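Local coordinates for protein DNA helicase RecQ (Deinococcus radiodurans, PDB 4Q48) that probably couples ATP hydrolysis to the unwinding of duplex DNA, translocating 3'-5', this chain being the zinc-containing catalytic core of the longer protein, at residues A137-F142 with P172-V177; L45-G50 with S205-P210; E232-D237 with N304-A309; R176-A181 with S193-E198. All coordinates share one frame; numbering follows the deposited sequence.

Interaction 1: A137-F142 with P172-V177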
loop_
_atom_site.group_PDB
_atom_site.type_symbol
_atom_site.label_atom_id
_atom_site.label_comp_id
_atom_site.label_asym_id
_atom_site.label_seq_id
_atom_site.Cartn_x
_atom_site.Cartn_y
_atom_site.Cartn_z
ATOM N N ALA A 137 4.729 27.800 -20.927
ATOM C CA ALA A 137 3.303 27.443 -20.959
ATOM C C ALA A 137 2.634 27.765 -19.622
ATOM O O ALA A 137 3.282 27.753 -18.571
ATOM C CB ALA A 137 3.129 25.980 -21.292
ATOM N N PRO A 138 1.330 28.076 -19.650
ATOM C CA PRO A 138 0.668 28.468 -18.406
ATOM C C PRO A 138 0.377 27.246 -17.561
ATOM O O PRO A 138 -0.554 26.494 -17.859
ATOM C CB PRO A 138 -0.606 29.133 -18.888
ATOM C CG PRO A 138 -0.858 28.546 -20.214
ATOM C CD PRO A 138 0.451 28.234 -20.815
ATOM N N VAL A 139 1.174 27.032 -16.522
ATOM C CA VAL A 139 1.055 25.813 -15.746
ATOM C C VAL A 139 0.492 26.079 -14.353
ATOM O O VAL A 139 0.982 26.949 -13.616
ATOM C CB VAL A 139 2.425 25.104 -15.616
ATOM C CG1 VAL A 139 2.305 23.881 -14.746
ATOM C CG2 VAL A 139 2.977 24.751 -16.981
ATOM N N ALA A 140 -0.537 25.317 -13.989
ATOM C CA ALA A 140 -1.127 25.445 -12.658
ATOM C C ALA A 140 -0.389 24.597 -11.610
ATOM O O ALA A 140 -0.262 25.027 -10.472
ATOM C CB ALA A 140 -2.599 25.078 -12.694
ATOM N N LEU A 141 0.094 23.409 -11.983
ATOM C CA LEU A 141 0.828 22.564 -11.038
ATOM C C LEU A 141 1.412 21.330 -11.695
ATOM O O LEU A 141 1.197 21.072 -12.872
ATOM C CB LEU A 141 -0.083 22.126 -9.889
ATOM C CG LEU A 141 -1.347 21.362 -10.325
ATOM C CD1 LEU A 141 -1.152 19.822 -10.213
ATOM C CD2 LEU A 141 -2.583 21.836 -9.566
ATOM N N PHE A 142 2.166 20.578 -10.906
ATOM C CA PHE A 142 2.559 19.215 -11.244
ATOM C C PHE A 142 1.921 18.222 -10.280
ATOM O O PHE A 142 2.095 18.350 -9.060
ATOM C CB PHE A 142 4.069 19.066 -11.186
ATOM C CG PHE A 142 4.791 19.792 -12.261
ATOM C CD1 PHE A 142 4.776 19.317 -13.561
ATOM C CD2 PHE A 142 5.471 20.973 -11.985
ATOM C CE1 PHE A 142 5.466 19.989 -14.577
ATOM C CE2 PHE A 142 6.141 21.650 -12.979
ATOM C CZ PHE A 142 6.140 21.154 -14.286
ATOM N N PRO A 172 10.615 25.502 -9.090
ATOM C CA PRO A 172 10.412 25.566 -7.635
ATOM C C PRO A 172 9.107 26.248 -7.251
ATOM O O PRO A 172 8.452 25.896 -6.274
ATOM C CB PRO A 172 11.598 26.399 -7.151
ATOM C CG PRO A 172 12.608 26.311 -8.248
ATOM C CD PRO A 172 11.812 26.248 -9.506
ATOM N N GLU A 173 8.740 27.245 -8.039
ATOM C CA GLU A 173 7.613 28.095 -7.708
ATOM C C GLU A 173 6.274 27.414 -7.932
ATOM O O GLU A 173 5.271 27.846 -7.367
ATOM C CB GLU A 173 7.703 29.400 -8.513
ATOM C CG GLU A 173 7.258 29.274 -9.966
ATOM C CD GLU A 173 8.230 28.467 -10.846
ATOM O OE1 GLU A 173 9.342 28.080 -10.370
ATOM O OE2 GLU A 173 7.866 28.232 -12.035
ATOM N N LEU A 174 6.240 26.380 -8.774
ATOM C CA LEU A 174 4.992 25.636 -9.022
ATOM C C LEU A 174 4.752 24.521 -8.000
ATOM O O LEU A 174 5.685 23.796 -7.631
ATOM C CB LEU A 174 4.992 25.044 -10.427
ATOM C CG LEU A 174 4.985 26.060 -11.575
ATOM C CD1 LEU A 174 4.984 25.348 -12.917
ATOM C CD2 LEU A 174 3.840 27.057 -11.478
ATOM N N PRO A 175 3.486 24.344 -7.579
ATOM C CA PRO A 175 3.105 23.311 -6.604
ATOM C C PRO A 175 3.346 21.891 -7.110
ATOM O O PRO A 175 3.163 21.636 -8.301
ATOM C CB PRO A 175 1.594 23.541 -6.413
ATOM C CG PRO A 175 1.344 24.906 -6.876
ATOM C CD PRO A 175 2.321 25.145 -7.995
ATOM N N ARG A 176 3.749 21.001 -6.206
ATOM C CA ARG A 176 3.920 19.579 -6.498
ATOM C C ARG A 176 3.004 18.757 -5.595
ATOM O O ARG A 176 3.162 18.792 -4.375
ATOM C CB ARG A 176 5.352 19.110 -6.242
ATOM C CG ARG A 176 6.293 19.184 -7.403
ATOM C CD ARG A 176 7.717 18.798 -6.987
ATOM N NE ARG A 176 8.136 19.343 -5.692
ATOM C CZ ARG A 176 8.524 20.593 -5.482
ATOM N NH1 ARG A 176 8.540 21.461 -6.485
ATOM N NH2 ARG A 176 8.882 20.977 -4.265
ATOM N N VAL A 177 2.067 17.998 -6.152
ATOM C CA VAL A 177 1.353 17.057 -5.292
ATOM C C VAL A 177 1.588 15.633 -5.791
ATOM O O VAL A 177 1.424 15.329 -6.979
ATOM C CB VAL A 177 -0.166 17.371 -5.201
ATOM C CG1 VAL A 177 -0.848 17.270 -6.564
ATOM C CG2 VAL A 177 -0.822 16.448 -4.207
#
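The ring of Phe142 meets Leu174 obliquely, the methyl CD1 of Leu174 lying 3.9 Å from Phe142 CE2; the Phe171 ring meets it with planes about 60° apart, and Leu167 of helix 165-170 touches the same side chain. The two segments belong to a beta-alpha-beta crossover: strand 139-145 leads through that helix into the parallel neighbour strand 176-180 of the first RecA-like domain. Leu174 CD1 is shared, since the same methyl sits 3.6 Å from Val139 CG1. With CG of Leu174 beside the backbone N (chi1 -65°), its branch crosses the valine at about a right angle. Further along, the Pro175 ring sets its CD edge against Ala140 O, 3.6 Å away, and its CB faces Leu141 CB at 4.1 Å. Leu141 also reaches helix 50-62, whose Tyr56 touches Val177; Phe142 and Arg176 share the other side of the sheet with helix 165-170. Two backbone bonds, one on either side of Arg176, set the parallel register. Phe142 N donates to Pro175 O at 3.0 Å, and Val177 N returns the bond to Phe142 O at 2.9 Å, an oxygen that also receives a CA-H contact from Arg176 CA at 3.4 Å.

Interaction 2: L45-G50 with S205-P210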
loop_
_atom_site.group_PDB
_atom_site.type_symbol
_atom_site.label_atom_id
_atom_site.label_comp_id
_atom_site.label_asym_id
_atom_site.label_seq_id
_atom_site.Cartn_x
_atom_site.Cartn_y
_atom_site.Cartn_z
ATOM N N LEU A 45 -1.875 10.011 0.190
ATOM C CA LEU A 45 -1.887 8.560 0.178
ATOM C C LEU A 45 -3.335 8.120 0.315
ATOM O O LEU A 45 -4.008 8.420 1.311
ATOM C CB LEU A 45 -0.999 8.021 1.297
ATOM C CG LEU A 45 0.367 8.738 1.327
ATOM C CD1 LEU A 45 0.457 9.628 2.552
ATOM C CD2 LEU A 45 1.568 7.818 1.269
ATOM N N MET A 46 -3.855 7.532 -0.761
ATOM C CA MET A 46 -5.259 7.126 -0.796
ATOM C C MET A 46 -5.471 5.806 -1.511
ATOM O O MET A 46 -4.699 5.439 -2.387
ATOM C CB MET A 46 -6.103 8.207 -1.477
ATOM C CG MET A 46 -6.364 9.413 -0.599
ATOM S SD MET A 46 -7.764 10.434 -1.114
ATOM C CE MET A 46 -8.816 9.235 -1.914
ATOM N N PRO A 47 -6.538 5.091 -1.157
ATOM C CA PRO A 47 -6.934 3.981 -2.029
ATOM C C PRO A 47 -7.235 4.520 -3.447
ATOM O O PRO A 47 -7.563 5.717 -3.612
ATOM C CB PRO A 47 -8.193 3.416 -1.363
ATOM C CG PRO A 47 -8.604 4.402 -0.303
ATOM C CD PRO A 47 -7.451 5.315 -0.022
ATOM N N THR A 48 -7.173 3.657 -4.456
ATOM C CA THR A 48 -7.486 4.094 -5.814
ATOM C C THR A 48 -8.963 4.477 -5.951
ATOM O O THR A 48 -9.837 3.858 -5.334
ATOM C CB THR A 48 -7.123 3.018 -6.818
ATOM O OG1 THR A 48 -5.805 2.535 -6.512
ATOM C CG2 THR A 48 -7.132 3.590 -8.213
ATOM N N GLY A 49 -9.230 5.527 -6.727
ATOM C CA GLY A 49 -10.587 6.001 -6.946
ATOM C C GLY A 49 -10.617 7.433 -7.444
ATOM O O GLY A 49 -9.657 8.195 -7.253
ATOM N N GLY A 50 -11.715 7.811 -8.090
ATOM C CA GLY A 50 -11.854 9.145 -8.646
ATOM C C GLY A 50 -11.880 10.239 -7.586
ATOM O O GLY A 50 -12.003 11.432 -7.916
ATOM N N SER A 205 -5.758 9.537 3.656
ATOM C CA SER A 205 -7.200 9.324 3.712
ATOM C C SER A 205 -7.399 7.873 4.121
ATOM O O SER A 205 -6.516 7.040 3.887
ATOM C CB SER A 205 -7.873 9.641 2.377
ATOM O OG SER A 205 -9.108 8.948 2.223
ATOM N N SER A 206 -8.562 7.532 4.670
ATOM C CA SER A 206 -8.685 6.191 5.208
ATOM C C SER A 206 -8.668 5.106 4.140
ATOM O O SER A 206 -9.289 5.232 3.083
ATOM C CB SER A 206 -9.952 6.070 6.028
ATOM O OG SER A 206 -9.956 4.847 6.711
ATOM N N PHE A 207 -7.913 4.052 4.442
ATOM C CA PHE A 207 -7.870 2.820 3.656
ATOM C C PHE A 207 -8.900 1.818 4.192
ATOM O O PHE A 207 -9.192 0.794 3.575
ATOM C CB PHE A 207 -6.478 2.220 3.698
ATOM C CG PHE A 207 -5.481 2.964 2.873
ATOM C CD1 PHE A 207 -4.905 4.147 3.354
ATOM C CD2 PHE A 207 -5.102 2.493 1.612
ATOM C CE1 PHE A 207 -3.969 4.843 2.595
ATOM C CE2 PHE A 207 -4.162 3.198 0.847
ATOM C CZ PHE A 207 -3.596 4.370 1.345
ATOM N N ASP A 208 -9.446 2.129 5.356
ATOM C CA ASP A 208 -10.294 1.190 6.011
ATOM C C ASP A 208 -11.520 0.867 5.155
ATOM O O ASP A 208 -12.013 1.688 4.379
ATOM C CB ASP A 208 -10.731 1.700 7.380
ATOM C CG ASP A 208 -11.389 0.615 8.209
ATOM O OD1 ASP A 208 -11.224 -0.579 7.854
ATOM O OD2 ASP A 208 -12.063 0.960 9.202
ATOM N N ARG A 209 -11.940 -0.385 5.248
ATOM C CA ARG A 209 -13.166 -0.827 4.640
ATOM C C ARG A 209 -13.966 -1.543 5.725
ATOM O O ARG A 209 -14.008 -2.752 5.779
ATOM C CB ARG A 209 -12.880 -1.727 3.436
ATOM C CG ARG A 209 -11.991 -1.074 2.365
ATOM C CD ARG A 209 -12.784 -0.170 1.418
ATOM N NE ARG A 209 -14.053 -0.725 0.941
ATOM C CZ ARG A 209 -14.157 -1.612 -0.048
ATOM N NH1 ARG A 209 -13.079 -2.038 -0.701
ATOM N NH2 ARG A 209 -15.346 -2.056 -0.410
ATOM N N PRO A 210 -14.588 -0.777 6.618
ATOM C CA PRO A 210 -15.254 -1.293 7.821
ATOM C C PRO A 210 -16.215 -2.486 7.604
ATOM O O PRO A 210 -16.403 -3.317 8.511
ATOM C CB PRO A 210 -16.033 -0.074 8.314
ATOM C CG PRO A 210 -15.221 1.090 7.812
ATOM C CD PRO A 210 -14.748 0.680 6.471
#
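Phe207 carries its CG beside the backbone N, anti to the carbonyl carbon (chi1 -74°), and this turn swings the ring across to Pro47. Residues 45-50 hold the end of strand 42-45 and the first half of the P-loop, whose Gly49 contributes to the ADP site seen for this protein, although no nucleotide is bound here. The N-CD side of the Pro47 ring lies over one face of the phenyl ring: its CD is 4.0 Å from the Phe207 ring centroid and only 9° off the normal, a CH-pi contact almost over the middle. Pro47 N covers the same ring near Phe207 CE2, at 3.6 Å, while Leu45 O approaches CE1 obliquely at 3.8 Å. That carbonyl oxygen is already engaged, because Ser205 N donates to Leu45 O at 3.1 Å. The bond continues the pairing of strands 42-45 and 202-204 one residue beyond the end of strand 202-204. Beside it, Ser205 CB packs against CG and SD of the bent Met46 side chain, 3.6 Å from SD. Phe390 meets the Phe207 ring with the planes about 15° apart, and Leu387 of helix 382-389 adds to its surroundings, so the ring bridges the P-loop and the zinc-binding region. Glu392 bonds Phe207 N through OE1 and Ser206 OG through OE2. The segment 205-210, linking the two RecA-like domains, is further shaped by an ST turn, in which Asp208 N donates to Ser206 OG at 3.1 Å.

Interaction 3: E232-D237 with N304-A309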
loop_
_atom_site.group_PDB
_atom_site.type_symbol
_atom_site.label_atom_id
_atom_site.label_comp_id
_atom_site.label_asym_id
_atom_site.label_seq_id
_atom_site.Cartn_x
_atom_site.Cartn_y
_atom_site.Cartn_z
ATOM N N GLU A 232 -21.697 -22.514 4.939
ATOM C CA GLU A 232 -22.143 -22.077 6.245
ATOM C C GLU A 232 -22.424 -20.569 6.222
ATOM O O GLU A 232 -23.441 -20.134 6.758
ATOM C CB GLU A 232 -21.111 -22.473 7.319
ATOM C CG GLU A 232 -21.326 -21.859 8.709
ATOM C CD GLU A 232 -22.628 -22.288 9.350
ATOM O OE1 GLU A 232 -22.906 -23.515 9.405
ATOM O OE2 GLU A 232 -23.378 -21.386 9.792
ATOM N N GLU A 233 -21.578 -19.775 5.563
ATOM C CA GLU A 233 -21.683 -18.316 5.703
ATOM C C GLU A 233 -22.077 -17.539 4.430
ATOM O O GLU A 233 -22.628 -16.435 4.538
ATOM C CB GLU A 233 -20.368 -17.728 6.239
ATOM C CG GLU A 233 -20.252 -17.758 7.753
ATOM C CD GLU A 233 -19.029 -16.998 8.290
ATOM O OE1 GLU A 233 -19.222 -15.778 8.549
ATOM O OE2 GLU A 233 -17.914 -17.591 8.454
ATOM N N HIS A 234 -21.817 -18.090 3.238
ATOM C CA HIS A 234 -22.148 -17.368 2.006
ATOM C C HIS A 234 -22.782 -18.225 0.900
ATOM O O HIS A 234 -22.430 -18.091 -0.270
ATOM C CB HIS A 234 -20.907 -16.658 1.484
ATOM C CG HIS A 234 -20.466 -15.533 2.366
ATOM N ND1 HIS A 234 -21.092 -14.306 2.372
ATOM C CD2 HIS A 234 -19.495 -15.465 3.303
ATOM C CE1 HIS A 234 -20.516 -13.526 3.269
ATOM N NE2 HIS A 234 -19.541 -14.204 3.845
ATOM N N PRO A 235 -23.792 -19.044 1.269
ATOM C CA PRO A 235 -24.325 -20.134 0.455
ATOM C C PRO A 235 -24.527 -19.840 -1.032
ATOM O O PRO A 235 -24.010 -20.626 -1.848
ATOM C CB PRO A 235 -25.669 -20.401 1.115
ATOM C CG PRO A 235 -25.446 -20.020 2.535
ATOM C CD PRO A 235 -24.634 -18.823 2.469
ATOM N N GLY A 236 -25.240 -18.782 -1.405
ATOM C CA GLY A 236 -25.466 -18.554 -2.824
ATOM C C GLY A 236 -24.920 -17.242 -3.355
ATOM O O GLY A 236 -25.405 -16.731 -4.351
ATOM N N ASP A 237 -23.908 -16.690 -2.693
ATOM C CA ASP A 237 -23.458 -15.333 -2.984
ATOM C C ASP A 237 -22.316 -15.279 -3.983
ATOM O O ASP A 237 -21.639 -16.282 -4.212
ATOM C CB ASP A 237 -23.045 -14.643 -1.690
ATOM C CG ASP A 237 -24.228 -14.424 -0.745
ATOM O OD1 ASP A 237 -25.408 -14.402 -1.223
ATOM O OD2 ASP A 237 -23.964 -14.291 0.480
ATOM N N ASN A 304 -21.392 -6.382 -5.757
ATOM C CA ASN A 304 -22.285 -7.300 -5.091
ATOM C C ASN A 304 -21.494 -8.442 -4.384
ATOM O O ASN A 304 -22.055 -9.484 -4.012
ATOM C CB ASN A 304 -23.222 -7.819 -6.208
ATOM C CG ASN A 304 -24.445 -8.535 -5.707
ATOM O OD1 ASN A 304 -24.996 -8.220 -4.661
ATOM N ND2 ASN A 304 -24.882 -9.517 -6.469
ATOM N N VAL A 305 -20.178 -8.261 -4.244
ATOM C CA VAL A 305 -19.268 -9.352 -3.861
ATOM C C VAL A 305 -19.189 -9.617 -2.349
ATOM O O VAL A 305 -18.697 -8.801 -1.566
ATOM C CB VAL A 305 -17.825 -9.090 -4.382
ATOM C CG1 VAL A 305 -16.865 -10.101 -3.822
ATOM C CG2 VAL A 305 -17.779 -9.104 -5.906
ATOM N N ARG A 306 -19.606 -10.815 -1.962
ATOM C CA ARG A 306 -19.842 -11.137 -0.566
ATOM C C ARG A 306 -18.633 -11.721 0.168
ATOM O O ARG A 306 -18.569 -11.646 1.391
ATOM C CB ARG A 306 -21.019 -12.109 -0.477
ATOM C CG ARG A 306 -22.318 -11.396 -0.326
ATOM C CD ARG A 306 -22.193 -10.347 0.739
ATOM N NE ARG A 306 -23.036 -9.218 0.431
ATOM C CZ ARG A 306 -22.594 -8.061 -0.038
ATOM N NH1 ARG A 306 -21.312 -7.832 -0.153
ATOM N NH2 ARG A 306 -23.446 -7.098 -0.315
ATOM N N PHE A 307 -17.691 -12.317 -0.558
ATOM C CA PHE A 307 -16.456 -12.755 0.070
ATOM C C PHE A 307 -15.252 -12.793 -0.873
ATOM O O PHE A 307 -15.394 -12.920 -2.107
ATOM C CB PHE A 307 -16.642 -14.130 0.710
ATOM C CG PHE A 307 -16.791 -15.280 -0.275
ATOM C CD1 PHE A 307 -18.046 -15.700 -0.696
ATOM C CD2 PHE A 307 -15.684 -15.996 -0.701
ATOM C CE1 PHE A 307 -18.185 -16.771 -1.545
ATOM C CE2 PHE A 307 -15.825 -17.082 -1.561
ATOM C CZ PHE A 307 -17.079 -17.463 -1.979
ATOM N N VAL A 308 -14.068 -12.650 -0.280
ATOM C CA VAL A 308 -12.837 -12.961 -0.975
ATOM C C VAL A 308 -12.047 -13.970 -0.168
ATOM O O VAL A 308 -11.670 -13.717 0.982
ATOM C CB VAL A 308 -11.989 -11.729 -1.249
ATOM C CG1 VAL A 308 -10.597 -12.150 -1.621
ATOM C CG2 VAL A 308 -12.587 -10.962 -2.400
ATOM N N ALA A 309 -11.779 -15.107 -0.805
ATOM C CA ALA A 309 -11.050 -16.202 -0.201
ATOM C C ALA A 309 -9.630 -16.291 -0.725
ATOM O O ALA A 309 -9.411 -16.305 -1.935
ATOM C CB ALA A 309 -11.777 -17.516 -0.456
#
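The chain leaves helix 222-233 at His234 and folds through a type I beta turn to Asp237, whose CA lies 6.0 Å from CA of Arg306 on the facing strand. Asp237 N closes the turn on His234 O; His234 then leans on both Arg306 and Phe307, Asp237 on Arg306. The imidazole of His234 has Arg306 C and Phe307 CB over one face, the latter a CH-pi contact with that carbon 4.3 Å from the ring centroid, and His234 CE1 comes to 3.3 Å from Arg306 O. The two aromatic rings themselves meet obliquely, their planes 37° apart, with Phe307 CD1 3.7 Å from His234 CB. Phe307 owes this place to a chi1 of 71°, which sets CG between its backbone N and carbonyl carbon. Both nitrogens of the imidazole have a partner: ND1 of His234 makes a weak bond of 3.4 Å to Asp237 OD2, which lies in the ring plane, and NE2 pairs with Thr335 OG1. These two partners would fix the rotation of the ring. Arg306 offers Asp237 its aliphatic part, CG standing 3.4 Å from Asp237 OD2. Its guanidinium leads off instead to a salt bridge with Asp330, so the opposite charges of Asp237 and Arg306 are near but not in contact (OD2 to NE 5.2 Å). The contact thus joins the helix-to-strand turn of the second RecA-like domain to its central sheet: strand 305-310 runs beside strand 238-242, which the turn enters, and Phe307 also packs on Ile230 of helix 222-233.

Interaction 4: R176-A181 with S193-E198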
loop_
_atom_site.group_PDB
_atom_site.type_symbol
_atom_site.label_atom_id
_atom_site.label_comp_id
_atom_site.label_asym_id
_atom_site.label_seq_id
_atom_site.Cartn_x
_atom_site.Cartn_y
_atom_site.Cartn_z
ATOM N N ARG A 176 3.749 21.001 -6.206
ATOM C CA ARG A 176 3.920 19.579 -6.498
ATOM C C ARG A 176 3.004 18.757 -5.595
ATOM O O ARG A 176 3.162 18.792 -4.375
ATOM C CB ARG A 176 5.352 19.110 -6.242
ATOM C CG ARG A 176 6.293 19.184 -7.403
ATOM C CD ARG A 176 7.717 18.798 -6.987
ATOM N NE ARG A 176 8.136 19.343 -5.692
ATOM C CZ ARG A 176 8.524 20.593 -5.482
ATOM N NH1 ARG A 176 8.540 21.461 -6.485
ATOM N NH2 ARG A 176 8.882 20.977 -4.265
ATOM N N VAL A 177 2.067 17.998 -6.152
ATOM C CA VAL A 177 1.353 17.057 -5.292
ATOM C C VAL A 177 1.588 15.633 -5.791
ATOM O O VAL A 177 1.424 15.329 -6.979
ATOM C CB VAL A 177 -0.166 17.371 -5.201
ATOM C CG1 VAL A 177 -0.848 17.270 -6.564
ATOM C CG2 VAL A 177 -0.822 16.448 -4.207
ATOM N N ALA A 178 2.062 14.787 -4.887
ATOM C CA ALA A 178 2.361 13.388 -5.198
ATOM C C ALA A 178 1.336 12.505 -4.517
ATOM O O ALA A 178 1.076 12.633 -3.318
ATOM C CB ALA A 178 3.787 13.008 -4.771
ATOM N N LEU A 179 0.708 11.638 -5.290
ATOM C CA LEU A 179 -0.331 10.792 -4.736
ATOM C C LEU A 179 -0.009 9.321 -4.937
ATOM O O LEU A 179 0.531 8.936 -5.985
ATOM C CB LEU A 179 -1.681 11.130 -5.371
ATOM C CG LEU A 179 -1.982 12.616 -5.598
ATOM C CD1 LEU A 179 -1.634 12.998 -7.038
ATOM C CD2 LEU A 179 -3.427 12.934 -5.284
ATOM N N THR A 180 -0.233 8.504 -3.916
ATOM C CA THR A 180 0.005 7.073 -4.083
ATOM C C THR A 180 -1.050 6.230 -3.357
ATOM O O THR A 180 -1.740 6.704 -2.447
ATOM C CB THR A 180 1.430 6.657 -3.607
ATOM O OG1 THR A 180 1.653 5.267 -3.892
ATOM C CG2 THR A 180 1.623 6.926 -2.122
ATOM N N ALA A 181 -1.155 4.969 -3.765
ATOM C CA ALA A 181 -2.078 4.019 -3.152
ATOM C C ALA A 181 -1.284 2.951 -2.421
ATOM O O ALA A 181 -1.855 2.088 -1.757
ATOM C CB ALA A 181 -2.999 3.396 -4.189
ATOM N N SER A 193 12.014 12.235 -0.536
ATOM C CA SER A 193 13.369 12.599 -0.937
ATOM C C SER A 193 13.514 13.006 -2.409
ATOM O O SER A 193 14.260 13.934 -2.726
ATOM C CB SER A 193 14.330 11.452 -0.636
ATOM O OG SER A 193 14.847 11.579 0.673
ATOM N N VAL A 194 12.830 12.298 -3.306
ATOM C CA VAL A 194 12.909 12.585 -4.744
ATOM C C VAL A 194 12.198 13.877 -5.177
ATOM O O VAL A 194 12.688 14.611 -6.048
ATOM C CB VAL A 194 12.372 11.406 -5.555
ATOM C CG1 VAL A 194 12.670 11.606 -7.038
ATOM C CG2 VAL A 194 13.033 10.123 -5.066
ATOM N N LEU A 195 11.018 14.118 -4.612
ATOM C CA LEU A 195 10.192 15.247 -5.022
ATOM C C LEU A 195 10.179 16.356 -3.975
ATOM O O LEU A 195 9.245 17.164 -3.952
ATOM C CB LEU A 195 8.760 14.766 -5.305
ATOM C CG LEU A 195 8.658 13.489 -6.152
ATOM C CD1 LEU A 195 7.260 12.908 -6.118
ATOM C CD2 LEU A 195 9.096 13.742 -7.588
ATOM N N ARG A 196 11.219 16.402 -3.137
ATOM C CA ARG A 196 11.316 17.349 -2.008
ATOM C C ARG A 196 10.002 17.669 -1.320
ATOM O O ARG A 196 9.518 18.801 -1.352
ATOM C CB ARG A 196 11.980 18.657 -2.439
ATOM C CG ARG A 196 13.236 18.463 -3.241
ATOM C CD ARG A 196 13.740 19.780 -3.800
ATOM N NE ARG A 196 14.434 19.534 -5.062
ATOM C CZ ARG A 196 15.274 20.373 -5.666
ATOM N NH1 ARG A 196 15.843 19.996 -6.807
ATOM N NH2 ARG A 196 15.506 21.588 -5.170
ATOM N N LEU A 197 9.441 16.656 -0.676
ATOM C CA LEU A 197 8.192 16.814 0.051
ATOM C C LEU A 197 8.438 16.435 1.498
ATOM O O LEU A 197 7.502 16.113 2.244
ATOM C CB LEU A 197 7.073 15.979 -0.587
ATOM C CG LEU A 197 6.876 16.320 -2.070
ATOM C CD1 LEU A 197 5.814 15.470 -2.750
ATOM C CD2 LEU A 197 6.544 17.784 -2.219
ATOM N N GLU A 198 9.709 16.487 1.899
ATOM C CA GLU A 198 10.059 16.206 3.286
ATOM C C GLU A 198 9.409 17.268 4.132
ATOM O O GLU A 198 8.893 16.985 5.205
ATOM C CB GLU A 198 11.574 16.194 3.514
ATOM C CG GLU A 198 12.319 17.336 2.839
ATOM C CD GLU A 198 12.946 16.923 1.516
ATOM O OE1 GLU A 198 12.842 15.731 1.174
ATOM O OE2 GLU A 198 13.520 17.783 0.810
#
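From CB, which points toward the 193-198 segment, the side chain of Arg176 runs out extended to CD and then bends at chi3 (-42°) to bring its polar end onto the segment after helix 185-194. CD of Arg176 lies 3.8 Å from Leu195 O, and NE donates to the same oxygen at 3.0 Å. The bond is not straight: the angle at the hydrogen is 143°, and the donor sits above the carbonyl plane. CZ stays 3.8 Å from Leu195 O, and NH2 has Arg196 O at its edge, in the guanidinium plane, 3.7 Å away. The arginine thus bonds one carbonyl and has the next at its edge where the chain has just left the helix; its positive charge probably lies favourably near the C-terminal end of helix 185-194. Leu197 CD2 approaches the guanidinium obliquely, 4.1 Å from Arg176 NE. The side chain of Arg196 heads elsewhere, to a salt bridge with Glu169. Two residues along the strand, the apolar half of the contact forms around the single methyl of Ala178: CD1 of Leu195 and CD1 of Leu197 come to 3.7 Å and 3.8 Å from Ala178 CB, so the two leucines converge on one small side chain. Strand 176-180 lies between strands 139-145 and 42-45 in the parallel sheet, and helix 165-170 flanks the arginine through Ala168. Residues 195-197 cover the face of the strand that bears Arg176 and Ala178, while Val177 and Leu179 face helix 50-62.

In the fold
Interactions 1, 2 and 4 gather around the seven-stranded parallel sheet of the first RecA-like domain, interaction 2 at the ends of two of its strands; interaction 3 lies in the second domain, its centre about 47 Å from that of interaction 1. Interactions 1 and 4 share Arg176 and Val177 of strand 176-180, one against a neighbouring strand, the other against the following helix end, with centres about 13 Å apart. The chain closes both before reaching 205-210, which completes interaction 2. There, Met46 N and Thr180 O, 2.8 Å apart, probably form a hydrogen bond joining interactions 2 and 4. Interaction 2 marks the passage between domains, consistent with a motor whose two lobes move relative to each other.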